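TRNA (cytosine(38)-C(5))-methyltransferase (Schizosaccharomyces pombe, PDB 6FDF) methylates carbon 5 of cytosine 38 in the anticodon loop of tRNA(Asp), using S-adenosyl-L-methionine as the methyl donor. Local coordinates at residues E131-K134 with A135-E138. Residues are numbered along the deposited sequence; the frame is centred on the assembly and turned at random.
Sequences EESK and AAEE
S133 OG turns to the N-terminal end of helix 134-145 and accepts a hydrogen bond from A136 N at 3.0 Å, with an N-H...O angle of 158°. The hydroxyl can do this because chi1 of 69° sets OG between the backbone N and the carbonyl carbon of S133, facing the N-H groups at the start of the helix. The same oxygen is hydrogen-bonded to F130 O, so one buried hydroxyl ties the helix start back to the preceding turn. The methyl groups of A135 and A136 lie against it from two directions: A136 CB is 3.6 Å from S133 OG, A135 CB 3.8 Å, and both methyls also touch F130. With an alanine here instead of S133, A136 N would probably lose its capping acceptor and F130 O its hydroxyl partner, leaving the helix start likelier to fray.

The cap residue also starts the backbone pattern: E137 N donates to S133 O at 3.1 Å, and the next i to i+4 bond runs from E138 N to K134 O at 2.9 Å. K134 O is also met by E138 CG at 3.3 Å, a position set by chi1 of -65°. K134 CB heads away from the turn overall yet passes 3.3 Å from A135 N; farther out the chain bends at chi3 and chi4, and NZ makes a weak hydrogen bond to F88 O.

The side chain of A135 is about 5 Å from that of C85, the predicted catalytic cysteine. This is a serine N-cap, here opening the helix that follows strand 121-127 in the Rossmann-like methyltransferase domain, beside the presumed active site.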
# COMPACT_ATOMS: atom_id res chain seq x y z
N GLU A 131 -2.03 7.30 13.57
CA GLU A 131 -1.14 7.95 14.53
C GLU A 131 -1.87 8.41 15.79
O GLU A 131 -1.22 8.58 16.83
CB GLU A 131 -0.43 9.14 13.88
CG GLU A 131 -1.31 10.35 13.62
CD GLU A 131 -2.18 10.20 12.39
OE1 GLU A 131 -2.13 9.12 11.75
OE2 GLU A 131 -2.91 11.16 12.06
N GLU A 132 -3.18 8.60 15.72
CA GLU A 132 -3.96 9.03 16.87
C GLU A 132 -4.63 7.87 17.60
O GLU A 132 -5.38 8.11 18.56
CB GLU A 132 -5.03 10.04 16.44
CG GLU A 132 -4.47 11.36 15.96
CD GLU A 132 -5.55 12.33 15.53
OE1 GLU A 132 -6.73 11.93 15.48
OE2 GLU A 132 -5.21 13.50 15.25
N SER A 133 -4.38 6.63 17.19
CA SER A 133 -5.14 5.50 17.71
C SER A 133 -4.52 4.94 18.99
O SER A 133 -3.34 5.14 19.27
CB SER A 133 -5.23 4.39 16.67
OG SER A 133 -3.95 3.79 16.46
N LYS A 134 -5.33 4.18 19.73
CA LYS A 134 -4.83 3.45 20.88
C LYS A 134 -3.81 2.40 20.47
O LYS A 134 -2.84 2.15 21.21
CB LYS A 134 -5.99 2.81 21.65
CG LYS A 134 -6.91 3.81 22.35
CD LYS A 134 -8.07 3.14 23.08
CE LYS A 134 -9.25 2.86 22.15
NZ LYS A 134 -9.10 1.58 21.39
N ALA A 135 -3.99 1.78 19.30
CA ALA A 135 -3.02 0.81 18.82
C ALA A 135 -1.65 1.46 18.59
O ALA A 135 -0.62 0.85 18.89
CB ALA A 135 -3.53 0.16 17.53
N ALA A 136 -1.63 2.68 18.04
CA ALA A 136 -0.35 3.36 17.87
C ALA A 136 0.27 3.70 19.22
O ALA A 136 1.50 3.63 19.38
CB ALA A 136 -0.52 4.64 17.04
N GLU A 137 -0.55 4.07 20.20
CA GLU A 137 -0.02 4.37 21.52
C GLU A 137 0.62 3.12 22.13
O GLU A 137 1.72 3.20 22.70
CB GLU A 137 -1.14 4.90 22.42
CG GLU A 137 -0.71 5.28 23.82
CD GLU A 137 -1.90 5.64 24.70
OE1 GLU A 137 -2.81 6.33 24.20
OE2 GLU A 137 -1.93 5.23 25.88
N GLU A 138 -0.03 1.97 21.97
CA GLU A 138 0.54 0.72 22.47
C GLU A 138 1.80 0.34 21.71
O GLU A 138 2.76 -0.17 22.30
CB GLU A 138 -0.50 -0.40 22.37
CG GLU A 138 -1.71 -0.18 23.27
CD GLU A 138 -1.33 -0.13 24.74
OE1 GLU A 138 -0.63 -1.06 25.20
OE2 GLU A 138 -1.70 0.85 25.42